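Local coordinates for protein NADPH-flavin oxidoreductase (Helicobacter pylori, PDB 2H0U) that binds flavin mononucleotide and probably uses NADH or NADPH to reduce flavins or nitrogen-containing compounds, as in other members of the nitroreductase family, at residues 9-13 with 150-155; 82-86 with 142-146; 88-92 with 118-123; 166-172 with 187-191. All blocks are in the same frame, centred on the assembly; numbering follows the deposited sequence.

Interaction 1 (9-13 with 150-155); sequences LQHQR and MMAAAM. With FMN (flavin mononucleotide), chain B.
Leu9 and Arg13, one helical turn apart, both set CG trans to the backbone N (chi1 -164° and -157°), which carries the two chains down onto the last turns of helix 131-155. Leu9 forks over that helix: CD2 lies 3.6 Å from CG of Met155 and also touches the selenium of Met151, while CD1 rests on the CB and carbonyl of Ala154. The small Ala154 lets the chain come close, and its CB meets CB of Arg13 at 4.0 Å. Met151, a selenomethionine, bends at chi2 and slips its end between two partners. Its CE packs on CG of Arg13 at 3.7 Å, crossing that chain at about a right angle, and its selenium lies against the amide of Gln10, whose NE2 is bonded to Val6 O.

In this nitroreductase-family fold the end of helix 3-12 is thus seated on helix 131-155 just where the chain turns toward the FMN phosphate. Arg13, the first residue to leave helical geometry, has its aliphatic part braced by Met151 and Ala154 and its guanidinium turned to the cofactor. NH1 gives a nearly straight bond to O1P of FMN (2.8 Å, 164°), with O1P in the guanidinium plane at its edge. NH2 donates to FMN O3P at 3.0 Å and makes a weak second bond to O1P. Lys204 and Arg206, close to Arg13, also bond to FMN, so a cluster of positive charge probably stabilises the phosphate; Lys204 NZ additionally holds the carbonyl of Arg13. Pro41 of the second subunit packs on Arg13.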
loop_
_atom_site.group_PDB
_atom_site.type_symbol
_atom_site.label_atom_id
_atom_site.label_comp_id
_atom_site.label_asym_id
_atom_site.label_seq_id
_atom_site.Cartn_x
_atom_site.Cartn_y
_atom_site.Cartn_z
ATOM N N LEU A 9 9.911 15.637 3.440
ATOM C CA LEU A 9 9.042 15.221 2.341
ATOM C C LEU A 9 7.729 14.584 2.826
ATOM O O LEU A 9 6.691 14.690 2.155
ATOM C CB LEU A 9 9.785 14.226 1.427
ATOM C CG LEU A 9 9.095 14.046 0.054
ATOM C CD1 LEU A 9 9.202 15.294 -0.799
ATOM C CD2 LEU A 9 9.628 12.788 -0.702
ATOM N N GLN A 10 7.794 13.882 3.958
ATOM C CA GLN A 10 6.628 13.208 4.489
ATOM C C GLN A 10 5.609 14.209 5.014
ATOM O O GLN A 10 4.438 13.864 5.154
ATOM C CB GLN A 10 7.018 12.236 5.623
ATOM C CG GLN A 10 8.160 11.254 5.260
ATOM C CD GLN A 10 7.974 10.513 3.936
ATOM O OE1 GLN A 10 6.904 9.969 3.643
ATOM N NE2 GLN A 10 9.038 10.506 3.111
ATOM N N HIS A 11 6.065 15.439 5.306
ATOM C CA HIS A 11 5.165 16.538 5.734
ATOM C C HIS A 11 4.613 17.300 4.529
ATOM O O HIS A 11 3.437 17.736 4.533
ATOM C CB HIS A 11 5.890 17.488 6.670
ATOM C CG HIS A 11 6.190 16.895 8.007
ATOM N ND1 HIS A 11 5.340 17.031 9.093
ATOM C CD2 HIS A 11 7.250 16.171 8.439
ATOM C CE1 HIS A 11 5.879 16.424 10.138
ATOM N NE2 HIS A 11 7.033 15.897 9.767
ATOM N N GLN A 12 5.462 17.450 3.506
ATOM C CA GLN A 12 5.047 17.990 2.207
ATOM C C GLN A 12 3.928 17.169 1.557
ATOM O O GLN A 12 3.012 17.727 0.961
ATOM C CB GLN A 12 6.253 18.116 1.268
ATOM C CG GLN A 12 5.952 18.715 -0.102
ATOM C CD GLN A 12 7.199 18.876 -0.982
ATOM O OE1 GLN A 12 8.296 19.117 -0.474
ATOM N NE2 GLN A 12 7.025 18.781 -2.311
ATOM N N ARG A 13 4.026 15.845 1.646
ATOM C CA ARG A 13 2.995 14.953 1.120
ATOM C C ARG A 13 1.835 15.019 2.123
ATOM O O ARG A 13 1.987 14.602 3.256
ATOM C CB ARG A 13 3.549 13.505 1.040
ATOM C CG ARG A 13 2.830 12.551 0.008
ATOM C CD ARG A 13 1.414 12.070 0.456
ATOM N NE ARG A 13 1.386 11.799 1.896
ATOM C CZ ARG A 13 0.326 11.921 2.688
ATOM N NH1 ARG A 13 -0.852 12.252 2.176
ATOM N NH2 ARG A 13 0.466 11.730 3.999
HETATM N N MSE A 150 2.116 8.713 -5.167
HETATM C CA MSE A 150 1.968 9.916 -4.331
HETATM C C MSE A 150 3.293 10.403 -3.812
HETATM O O MSE A 150 3.541 11.613 -3.765
HETATM C CB MSE A 150 1.033 9.634 -3.157
HETATM C CG MSE A 150 -0.320 9.311 -3.727
HETATM SE SE MSE A 150 -1.607 9.233 -2.250
HETATM C CE MSE A 150 -0.959 7.672 -1.367
HETATM N N MSE A 151 4.182 9.473 -3.425
HETATM C CA MSE A 151 5.458 9.903 -2.911
HETATM C C MSE A 151 6.343 10.506 -4.026
HETATM O O MSE A 151 7.009 11.519 -3.821
HETATM C CB MSE A 151 6.162 8.746 -2.155
HETATM C CG MSE A 151 7.479 9.183 -1.505
HETATM SE SE MSE A 151 6.999 10.216 0.099
HETATM C CE MSE A 151 5.131 9.644 0.413
ATOM N N ALA A 152 6.341 9.903 -5.207
ATOM C CA ALA A 152 7.045 10.464 -6.366
ATOM C C ALA A 152 6.492 11.839 -6.760
ATOM O O ALA A 152 7.261 12.786 -7.104
ATOM C CB ALA A 152 6.934 9.462 -7.537
ATOM N N ALA A 153 5.163 11.963 -6.699
ATOM C CA ALA A 153 4.493 13.229 -6.987
ATOM C C ALA A 153 5.054 14.299 -6.023
ATOM O O ALA A 153 5.431 15.397 -6.453
ATOM C CB ALA A 153 2.978 13.074 -6.817
ATOM N N ALA A 154 5.181 13.940 -4.736
ATOM C CA ALA A 154 5.727 14.902 -3.730
ATOM C C ALA A 154 7.173 15.276 -4.071
ATOM O O ALA A 154 7.555 16.444 -3.998
ATOM C CB ALA A 154 5.638 14.345 -2.315
HETATM N N MSE A 155 7.969 14.309 -4.478
HETATM C CA MSE A 155 9.324 14.620 -4.947
HETATM C C MSE A 155 9.348 15.637 -6.087
HETATM O O MSE A 155 10.253 16.482 -6.130
HETATM C CB MSE A 155 10.083 13.367 -5.347
HETATM C CG MSE A 155 10.464 12.491 -4.202
HETATM SE SE MSE A 155 11.315 10.857 -4.915
HETATM C CE MSE A 155 12.979 11.702 -5.591
HETATM N N1 FMN B . -9.727 12.002 1.909
HETATM C C2 FMN B . -10.933 12.430 1.373
HETATM O O2 FMN B . -11.272 13.595 1.537
HETATM N N3 FMN B . -11.768 11.568 0.710
HETATM C C4 FMN B . -11.420 10.247 0.580
HETATM O O4 FMN B . -12.094 9.513 -0.138
HETATM C C4A FMN B . -10.210 9.802 1.157
HETATM N N5 FMN B . -9.845 8.483 1.043
HETATM C C5A FMN B . -8.618 8.039 1.508
HETATM C C6 FMN B . -8.300 6.677 1.325
HETATM C C7 FMN B . -7.060 6.229 1.807
HETATM C C7M FMN B . -6.556 4.911 1.293
HETATM C C8 FMN B . -6.175 7.085 2.491
HETATM C C8M FMN B . -4.727 6.638 2.733
HETATM C C9 FMN B . -6.513 8.418 2.660
HETATM C C9A FMN B . -7.752 8.897 2.185
HETATM N N10 FMN B . -8.126 10.236 2.367
HETATM C C10 FMN B . -9.350 10.685 1.810
HETATM C "C1'" FMN B . -7.259 11.226 3.086
HETATM C "C2'" FMN B . -7.095 10.895 4.576
HETATM O "O2'" FMN B . -8.125 11.539 5.287
HETATM C "C3'" FMN B . -5.721 11.428 5.002
HETATM O "O3'" FMN B . -4.700 10.746 4.299
HETATM C "C4'" FMN B . -5.384 11.259 6.479
HETATM O "O4'" FMN B . -6.281 12.065 7.225
HETATM C "C5'" FMN B . -3.933 11.622 6.852
HETATM O "O5'" FMN B . -3.740 13.002 6.494
HETATM P P FMN B . -2.575 13.400 5.469
HETATM O O1P FMN B . -2.782 12.542 4.247
HETATM O O2P FMN B . -2.774 14.881 5.154
HETATM O O3P FMN B . -1.224 13.155 6.087
#

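Interaction 2 (82-86 with 142-146); sequences IYLAR and TYIQM
Tyr83, Thr142 and Met146 bury the most surface here, centred on the tyrosine ring. Strand 82-86 runs roughly antiparallel to helix 142-146, and Tyr83 points toward the helix, setting one ring face against Met146. The selenomethionine CB sits 3.8 Å from the ring centroid, 21° off the normal and shifted toward the rim, a CH-pi contact. Its chain crosses the ring at about a right angle; with CG anti to the backbone N and the chain extended at chi2, the selenium stands oblique to the ring, 5.0 Å from the centroid, a Met-aromatic contact. Tyr83 OH is buried and has no polar partner in the model.

At the ring edge, in its plane, OE1 of Gln145 comes 3.5 Å from CD1 of Tyr83. The same OE1 accepts from a water (2.8 Å) that also donates to the carbonyl O of Leu84, while Gln145 NE2 is bonded to Gly37 O. Thr142 presents its methyl: CG2 lies 3.5 Å from Leu84 O and 4.0 Å from Ala85 CB, and its OG1 is left to Ser139 and Ser189. This is the core of the alpha+beta nitroreductase fold, in which helix 131-155 packs on the antiparallel sheet, with Tyr143 lining the FMN pocket.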
loop_
_atom_site.group_PDB
_atom_site.type_symbol
_atom_site.label_atom_id
_atom_site.label_comp_id
_atom_site.label_asym_id
_atom_site.label_seq_id
_atom_site.Cartn_x
_atom_site.Cartn_y
_atom_site.Cartn_z
ATOM N N ILE A 82 -8.017 5.758 -11.340
ATOM C CA ILE A 82 -8.769 4.678 -10.717
ATOM C C ILE A 82 -7.888 3.443 -10.813
ATOM O O ILE A 82 -7.539 2.981 -11.943
ATOM C CB ILE A 82 -10.117 4.421 -11.428
ATOM C CG1 ILE A 82 -10.976 5.716 -11.376
ATOM C CG2 ILE A 82 -10.834 3.200 -10.783
ATOM C CD1 ILE A 82 -12.291 5.722 -12.301
ATOM N N TYR A 83 -7.505 2.928 -9.645
ATOM C CA TYR A 83 -6.653 1.728 -9.570
ATOM C C TYR A 83 -7.536 0.494 -9.565
ATOM O O TYR A 83 -8.390 0.365 -8.700
ATOM C CB TYR A 83 -5.806 1.736 -8.288
ATOM C CG TYR A 83 -4.860 2.919 -8.258
ATOM C CD1 TYR A 83 -3.510 2.766 -8.662
ATOM C CD2 TYR A 83 -5.302 4.166 -7.808
ATOM C CE1 TYR A 83 -2.627 3.864 -8.666
ATOM C CE2 TYR A 83 -4.404 5.292 -7.775
ATOM C CZ TYR A 83 -3.092 5.112 -8.191
ATOM O OH TYR A 83 -2.230 6.184 -8.183
ATOM N N LEU A 84 -7.352 -0.371 -10.556
ATOM C CA LEU A 84 -8.034 -1.670 -10.599
ATOM C C LEU A 84 -7.076 -2.761 -10.137
ATOM O O LEU A 84 -5.852 -2.666 -10.333
ATOM C CB LEU A 84 -8.530 -2.003 -12.011
ATOM C CG LEU A 84 -9.274 -0.926 -12.836
ATOM C CD1 LEU A 84 -9.527 -1.539 -14.242
ATOM C CD2 LEU A 84 -10.557 -0.437 -12.111
ATOM N N ALA A 85 -7.651 -3.769 -9.488
ATOM C CA ALA A 85 -6.937 -4.957 -9.029
ATOM C C ALA A 85 -7.602 -6.184 -9.675
ATOM O O ALA A 85 -8.837 -6.203 -9.924
ATOM C CB ALA A 85 -6.992 -5.039 -7.529
ATOM N N ARG A 86 -6.782 -7.152 -10.072
ATOM C CA ARG A 86 -7.338 -8.337 -10.713
ATOM C C ARG A 86 -7.982 -9.305 -9.714
ATOM O O ARG A 86 -7.540 -9.447 -8.559
ATOM C CB ARG A 86 -6.246 -9.058 -11.501
ATOM C CG ARG A 86 -5.905 -8.367 -12.810
ATOM C CD ARG A 86 -4.895 -9.173 -13.597
ATOM N NE ARG A 86 -4.499 -8.464 -14.819
ATOM C CZ ARG A 86 -5.115 -8.582 -15.989
ATOM N NH1 ARG A 86 -6.190 -9.352 -16.100
ATOM N NH2 ARG A 86 -4.665 -7.895 -17.046
ATOM N N THR A 142 -2.006 -2.899 -5.085
ATOM C CA THR A 142 -2.286 -1.588 -5.684
ATOM C C THR A 142 -2.098 -0.432 -4.715
ATOM O O THR A 142 -1.868 0.706 -5.144
ATOM C CB THR A 142 -3.726 -1.441 -6.290
ATOM O OG1 THR A 142 -4.736 -1.499 -5.253
ATOM C CG2 THR A 142 -3.989 -2.475 -7.381
ATOM N N TYR A 143 -2.187 -0.695 -3.416
ATOM C CA TYR A 143 -1.958 0.425 -2.465
ATOM C C TYR A 143 -0.482 0.808 -2.492
ATOM O O TYR A 143 -0.150 1.965 -2.301
ATOM C CB TYR A 143 -2.444 0.091 -1.048
ATOM C CG TYR A 143 -3.944 0.370 -0.831
ATOM C CD1 TYR A 143 -4.904 -0.237 -1.651
ATOM C CD2 TYR A 143 -4.390 1.271 0.153
ATOM C CE1 TYR A 143 -6.303 0.012 -1.499
ATOM C CE2 TYR A 143 -5.782 1.514 0.343
ATOM C CZ TYR A 143 -6.711 0.876 -0.512
ATOM O OH TYR A 143 -8.055 1.073 -0.410
ATOM N N ILE A 144 0.411 -0.184 -2.676
ATOM C CA ILE A 144 1.851 0.107 -2.889
ATOM C C ILE A 144 2.013 0.978 -4.150
ATOM O O ILE A 144 2.701 1.988 -4.149
ATOM C CB ILE A 144 2.701 -1.174 -3.033
ATOM C CG1 ILE A 144 2.536 -2.039 -1.795
ATOM C CG2 ILE A 144 4.223 -0.802 -3.304
ATOM C CD1 ILE A 144 3.285 -3.467 -1.983
ATOM N N GLN A 145 1.368 0.557 -5.219
ATOM C CA GLN A 145 1.473 1.263 -6.497
ATOM C C GLN A 145 1.031 2.716 -6.305
ATOM O O GLN A 145 1.691 3.643 -6.755
ATOM C CB GLN A 145 0.554 0.558 -7.510
ATOM C CG GLN A 145 0.589 1.104 -8.899
ATOM C CD GLN A 145 -0.307 0.312 -9.832
ATOM O OE1 GLN A 145 -1.486 0.080 -9.566
ATOM N NE2 GLN A 145 0.269 -0.142 -10.911
HETATM N N MSE A 146 -0.121 2.912 -5.662
HETATM C CA MSE A 146 -0.648 4.280 -5.439
HETATM C C MSE A 146 0.257 5.081 -4.495
HETATM O O MSE A 146 0.553 6.262 -4.749
HETATM C CB MSE A 146 -2.091 4.199 -4.876
HETATM C CG MSE A 146 -2.590 5.552 -4.412
HETATM SE SE MSE A 146 -4.313 5.472 -3.487
HETATM C CE MSE A 146 -3.740 4.612 -1.816
HETATM O O HOH W 1 -4.081 -0.169 -10.515
#

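Interaction 3 (88-92 with 118-123); sequences GVTYD and IKNFQE
This is a partly buried loop-on-helix contact, in which the turn leaving strand 79-86 is fastened to the side of helix 113-125, away from the FMN site of this nitroreductase fold. Val89 is the centre of an inverse gamma turn, and its carbonyl O takes a hydrogen bond from Gln122 NE2 (2.8 Å, 161°). The donor approaches nearly along the C=O axis. The other end of that amide works through water: OE1 accepts from a water at 2.6 Å, which accepts from the backbone N of Tyr91.

Tyr91 has more surface buried than any other residue here. Its CG takes the crowded position between backbone N and carbonyl carbon (chi1 84°), and the ring then lies alongside Lys119, the two chains pointing the same way. CB of Lys119 is 3.9 Å from the ring centroid over one face, a CH-pi contact, while CD and CE follow the ring out to the hydroxyl. The opposite face is covered by CB of Asp92. Ile118 CG2 packs on Tyr91 CB at 3.8 Å. Past the ring, Lys119 bends at its last torsion, and NZ forms a salt bridge to Glu123 OE1 at 3.0 Å, meeting it from above the carboxylate plane.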
loop_
_atom_site.group_PDB
_atom_site.type_symbol
_atom_site.label_atom_id
_atom_site.label_comp_id
_atom_site.label_asym_id
_atom_site.label_seq_id
_atom_site.Cartn_x
_atom_site.Cartn_y
_atom_site.Cartn_z
ATOM N N GLY A 88 -9.306 -13.241 -8.812
ATOM C CA GLY A 88 -9.046 -14.688 -8.989
ATOM C C GLY A 88 -7.613 -14.957 -9.434
ATOM O O GLY A 88 -7.381 -15.778 -10.310
ATOM N N VAL A 89 -6.662 -14.300 -8.790
ATOM C CA VAL A 89 -5.254 -14.382 -9.214
ATOM C C VAL A 89 -4.654 -15.535 -8.404
ATOM O O VAL A 89 -4.086 -15.326 -7.324
ATOM C CB VAL A 89 -4.505 -13.059 -8.985
ATOM C CG1 VAL A 89 -3.035 -13.206 -9.319
ATOM C CG2 VAL A 89 -5.105 -11.942 -9.875
ATOM N N THR A 90 -4.854 -16.739 -8.922
ATOM C CA THR A 90 -4.547 -17.997 -8.215
ATOM C C THR A 90 -3.478 -18.759 -8.993
ATOM O O THR A 90 -3.250 -18.448 -10.145
ATOM C CB THR A 90 -5.782 -18.914 -8.066
ATOM O OG1 THR A 90 -6.337 -19.223 -9.356
ATOM C CG2 THR A 90 -6.845 -18.288 -7.160
ATOM N N TYR A 91 -2.880 -19.789 -8.376
ATOM C CA TYR A 91 -1.763 -20.495 -8.963
ATOM C C TYR A 91 -2.119 -21.108 -10.312
ATOM O O TYR A 91 -1.260 -21.247 -11.167
ATOM C CB TYR A 91 -1.287 -21.605 -8.025
ATOM C CG TYR A 91 -2.052 -22.905 -8.145
ATOM C CD1 TYR A 91 -1.481 -24.016 -8.759
ATOM C CD2 TYR A 91 -3.340 -23.037 -7.624
ATOM C CE1 TYR A 91 -2.160 -25.227 -8.845
ATOM C CE2 TYR A 91 -4.042 -24.260 -7.727
ATOM C CZ TYR A 91 -3.445 -25.339 -8.339
ATOM O OH TYR A 91 -4.130 -26.542 -8.427
ATOM N N ASP A 92 -3.391 -21.460 -10.482
ATOM C CA ASP A 92 -3.879 -22.126 -11.681
ATOM C C ASP A 92 -4.604 -21.171 -12.618
ATOM O O ASP A 92 -5.242 -21.606 -13.577
ATOM C CB ASP A 92 -4.789 -23.299 -11.312
ATOM C CG ASP A 92 -6.011 -22.877 -10.461
ATOM O OD1 ASP A 92 -5.947 -21.871 -9.700
ATOM O OD2 ASP A 92 -7.052 -23.596 -10.545
ATOM N N ILE A 118 3.241 -21.364 -4.814
ATOM C CA ILE A 118 2.242 -20.312 -4.923
ATOM C C ILE A 118 0.909 -20.788 -4.365
ATOM O O ILE A 118 0.273 -20.081 -3.588
ATOM C CB ILE A 118 2.044 -19.830 -6.370
ATOM C CG1 ILE A 118 3.347 -19.189 -6.890
ATOM C CG2 ILE A 118 0.844 -18.823 -6.463
ATOM C CD1 ILE A 118 3.217 -18.524 -8.267
ATOM N N LYS A 119 0.501 -21.993 -4.764
ATOM C CA LYS A 119 -0.737 -22.544 -4.244
ATOM C C LYS A 119 -0.738 -22.590 -2.687
ATOM O O LYS A 119 -1.680 -22.138 -2.046
ATOM C CB LYS A 119 -0.966 -23.944 -4.811
ATOM C CG LYS A 119 -2.214 -24.611 -4.270
ATOM C CD LYS A 119 -2.318 -25.982 -4.841
ATOM C CE LYS A 119 -3.662 -26.650 -4.554
ATOM N NZ LYS A 119 -3.728 -27.078 -3.153
ATOM N N ASN A 120 0.291 -23.191 -2.097
ATOM C CA ASN A 120 0.366 -23.272 -0.628
ATOM C C ASN A 120 0.411 -21.894 0.042
ATOM O O ASN A 120 -0.212 -21.670 1.084
ATOM C CB ASN A 120 1.586 -24.044 -0.192
ATOM C CG ASN A 120 1.705 -24.125 1.327
ATOM O OD1 ASN A 120 0.971 -24.876 1.977
ATOM N ND2 ASN A 120 2.631 -23.337 1.904
ATOM N N PHE A 121 1.209 -21.005 -0.529
ATOM C CA PHE A 121 1.348 -19.648 -0.026
ATOM C C PHE A 121 -0.007 -18.967 0.055
ATOM O O PHE A 121 -0.366 -18.426 1.092
ATOM C CB PHE A 121 2.273 -18.895 -0.970
ATOM C CG PHE A 121 2.286 -17.403 -0.777
ATOM C CD1 PHE A 121 2.703 -16.825 0.430
ATOM C CD2 PHE A 121 1.974 -16.573 -1.841
ATOM C CE1 PHE A 121 2.773 -15.431 0.584
ATOM C CE2 PHE A 121 2.037 -15.176 -1.698
ATOM C CZ PHE A 121 2.430 -14.609 -0.478
ATOM N N GLN A 122 -0.756 -18.982 -1.041
ATOM C CA GLN A 122 -2.067 -18.315 -1.061
ATOM C C GLN A 122 -3.156 -18.977 -0.209
ATOM O O GLN A 122 -3.817 -18.297 0.566
ATOM C CB GLN A 122 -2.560 -18.204 -2.485
ATOM C CG GLN A 122 -1.720 -17.215 -3.333
ATOM C CD GLN A 122 -2.429 -16.920 -4.652
ATOM O OE1 GLN A 122 -2.995 -17.812 -5.249
ATOM N NE2 GLN A 122 -2.389 -15.658 -5.102
ATOM N N GLU A 123 -3.328 -20.292 -0.383
ATOM C CA GLU A 123 -4.392 -21.060 0.268
ATOM C C GLU A 123 -4.152 -21.234 1.763
ATOM O O GLU A 123 -5.094 -21.128 2.549
ATOM C CB GLU A 123 -4.558 -22.415 -0.404
ATOM C CG GLU A 123 -4.981 -22.309 -1.870
ATOM C CD GLU A 123 -5.331 -23.637 -2.530
ATOM O OE1 GLU A 123 -5.229 -24.731 -1.923
ATOM O OE2 GLU A 123 -5.719 -23.590 -3.704
HETATM O O HOH W 2 -3.363 -20.363 -5.585
#

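Interaction 4 (166-172 with 187-191); sequences YDQEKVE and GVSVM
The Met191 chain runs slantwise over the ring of Tyr166, the selenomethionine methyl standing almost squarely above it: CE is 3.5 Å from the centroid and 8° off the normal. The selenium sits obliquely at 4.3 Å from the same centroid, so this is a Met-aromatic contact as well as a CH-pi one. It joins the loop leading into helix 168-178 to strand 186-195 of the central antiparallel sheet of the nitroreductase fold, just beyond a classic beta bulge, in which Ser189 and Val190 both face Tyr83.

Val171 meets Met191 tip to tip, CG1 to CE at 3.6 Å, so the methyl touches both the ring face and the valine. CG1 of Val188 lies near the phenol end of Tyr166, and CG2 touches CG of Glu172 as the two chains run by one another, oppositely directed. The ring edge of Tyr166 faces CA of Val190. Its hydroxyl is bonded to two waters, which donate to Val188 O and Ser189 O respectively and tie the phenol to the strand at and just before the bulge.

Asp167 is the N-cap of the helix that carries Val171 and Glu172, OD1 accepting from Lys170 N at 3.1 Å. Glu172 OE2 accepts from Val188 N (2.7 Å, 149°) through its anti lone pair.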
loop_
_atom_site.group_PDB
_atom_site.type_symbol
_atom_site.label_atom_id
_atom_site.label_comp_id
_atom_site.label_asym_id
_atom_site.label_seq_id
_atom_site.Cartn_x
_atom_site.Cartn_y
_atom_site.Cartn_z
ATOM N N TYR A 166 -16.173 6.515 -2.363
ATOM C CA TYR A 166 -17.096 6.326 -3.475
ATOM C C TYR A 166 -17.805 4.994 -3.218
ATOM O O TYR A 166 -17.303 4.134 -2.478
ATOM C CB TYR A 166 -16.335 6.304 -4.820
ATOM C CG TYR A 166 -15.259 5.253 -4.830
ATOM C CD1 TYR A 166 -15.565 3.917 -5.168
ATOM C CD2 TYR A 166 -13.959 5.580 -4.451
ATOM C CE1 TYR A 166 -14.595 2.942 -5.143
ATOM C CE2 TYR A 166 -12.944 4.595 -4.416
ATOM C CZ TYR A 166 -13.267 3.300 -4.755
ATOM O OH TYR A 166 -12.297 2.331 -4.700
ATOM N N ASP A 167 -18.954 4.811 -3.860
ATOM C CA ASP A 167 -19.729 3.602 -3.732
ATOM C C ASP A 167 -19.196 2.630 -4.776
ATOM O O ASP A 167 -19.356 2.871 -5.989
ATOM C CB ASP A 167 -21.178 4.005 -3.998
ATOM C CG ASP A 167 -22.134 2.861 -3.973
ATOM O OD1 ASP A 167 -21.770 1.743 -4.383
ATOM O OD2 ASP A 167 -23.293 3.122 -3.580
ATOM N N GLN A 168 -18.559 1.553 -4.319
ATOM C CA GLN A 168 -17.829 0.660 -5.228
ATOM C C GLN A 168 -18.753 -0.036 -6.216
ATOM O O GLN A 168 -18.373 -0.297 -7.367
ATOM C CB GLN A 168 -17.008 -0.361 -4.471
ATOM C CG GLN A 168 -17.790 -1.508 -3.862
ATOM C CD GLN A 168 -16.855 -2.575 -3.335
ATOM O OE1 GLN A 168 -15.859 -2.263 -2.687
ATOM N NE2 GLN A 168 -17.165 -3.833 -3.615
ATOM N N GLU A 169 -19.969 -0.338 -5.765
ATOM C CA GLU A 169 -20.927 -1.008 -6.643
ATOM C C GLU A 169 -21.402 -0.086 -7.771
ATOM O O GLU A 169 -21.401 -0.471 -8.938
ATOM C CB GLU A 169 -22.099 -1.590 -5.845
ATOM C CG GLU A 169 -23.000 -2.436 -6.749
ATOM C CD GLU A 169 -24.106 -3.137 -6.012
ATOM O OE1 GLU A 169 -23.885 -3.568 -4.841
ATOM O OE2 GLU A 169 -25.188 -3.265 -6.626
ATOM N N LYS A 170 -21.777 1.138 -7.448
ATOM C CA LYS A 170 -22.217 2.066 -8.476
ATOM C C LYS A 170 -21.091 2.461 -9.449
ATOM O O LYS A 170 -21.302 2.584 -10.677
ATOM C CB LYS A 170 -22.816 3.302 -7.840
ATOM C CG LYS A 170 -24.090 3.021 -7.023
ATOM C CD LYS A 170 -24.620 4.316 -6.447
ATOM C CE LYS A 170 -25.879 4.745 -7.161
ATOM N NZ LYS A 170 -26.971 3.765 -6.900
ATOM N N VAL A 171 -19.904 2.694 -8.899
ATOM C CA VAL A 171 -18.737 2.976 -9.740
ATOM C C VAL A 171 -18.432 1.824 -10.699
ATOM O O VAL A 171 -18.195 2.065 -11.903
ATOM C CB VAL A 171 -17.485 3.343 -8.898
ATOM C CG1 VAL A 171 -16.214 3.370 -9.774
ATOM C CG2 VAL A 171 -17.712 4.685 -8.230
ATOM N N GLU A 172 -18.428 0.589 -10.187
ATOM C CA GLU A 172 -18.103 -0.545 -11.026
ATOM C C GLU A 172 -19.210 -0.766 -12.095
ATOM O O GLU A 172 -18.904 -1.071 -13.265
ATOM C CB GLU A 172 -17.875 -1.792 -10.201
ATOM C CG GLU A 172 -16.484 -1.844 -9.510
ATOM C CD GLU A 172 -16.303 -3.064 -8.667
ATOM O OE1 GLU A 172 -17.282 -3.785 -8.403
ATOM O OE2 GLU A 172 -15.180 -3.313 -8.201
ATOM N N GLY A 187 -11.690 -5.595 -10.329
ATOM C CA GLY A 187 -12.600 -4.793 -9.522
ATOM C C GLY A 187 -11.915 -3.462 -9.270
ATOM O O GLY A 187 -10.683 -3.337 -9.413
ATOM N N VAL A 188 -12.685 -2.446 -8.906
ATOM C CA VAL A 188 -12.039 -1.182 -8.510
ATOM C C VAL A 188 -11.428 -1.357 -7.128
ATOM O O VAL A 188 -12.074 -1.874 -6.205
ATOM C CB VAL A 188 -13.059 -0.005 -8.507
ATOM C CG1 VAL A 188 -12.436 1.287 -7.929
ATOM C CG2 VAL A 188 -13.593 0.257 -9.954
ATOM N N SER A 189 -10.188 -0.890 -6.995
ATOM C CA SER A 189 -9.427 -1.055 -5.761
ATOM C C SER A 189 -9.418 0.212 -4.913
ATOM O O SER A 189 -9.800 0.183 -3.730
ATOM C CB SER A 189 -7.985 -1.552 -6.078
ATOM O OG SER A 189 -7.221 -1.554 -4.874
ATOM N N VAL A 190 -9.022 1.324 -5.523
ATOM C CA VAL A 190 -8.870 2.602 -4.793
ATOM C C VAL A 190 -8.710 3.680 -5.865
ATOM O O VAL A 190 -8.578 3.339 -7.063
ATOM C CB VAL A 190 -7.674 2.542 -3.787
ATOM C CG1 VAL A 190 -6.307 2.358 -4.518
ATOM C CG2 VAL A 190 -7.696 3.714 -2.774
HETATM N N MSE A 191 -8.805 4.949 -5.477
HETATM C CA MSE A 191 -8.538 6.039 -6.426
HETATM C C MSE A 191 -7.551 7.034 -5.809
HETATM O O MSE A 191 -7.272 6.993 -4.619
HETATM C CB MSE A 191 -9.834 6.755 -6.826
HETATM C CG MSE A 191 -10.939 5.825 -7.289
HETATM SE SE MSE A 191 -12.524 6.910 -7.710
HETATM C CE MSE A 191 -13.724 5.397 -8.086
HETATM O O HOH W 3 -13.507 -0.047 -4.587
HETATM O O HOH W 4 -11.763 1.733 -1.952
HETATM O O HOH W 5 -13.504 -3.128 -3.385
HETATM O O HOH W 6 -14.084 -3.863 -5.922
#

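Overall arrangement
Interactions 1, 2 and 4 are buried and each comes close to bound FMN, interaction 1 binding it directly; interaction 3 is partly buried and lies on the opposite side of the chain's centre from interaction 1. Helix 131-155 serves both interaction 1, at its end, and interaction 2, which sits about 3 Å from the centre of the chain (centre to centre). Interactions 2 and 4 share the sheet through neighbouring strands 79-86 and 186-195 and touch directly: Tyr83 O meets Ser189 N. Chemistry follows place. Both sheet contacts set a selenomethionine against a tyrosine, with waters at the polar margins; interaction 1 ends in charged phosphate binding, whereas interaction 3 relies on a side-chain amide hydrogen bond to a loop carbonyl and a lysine chain.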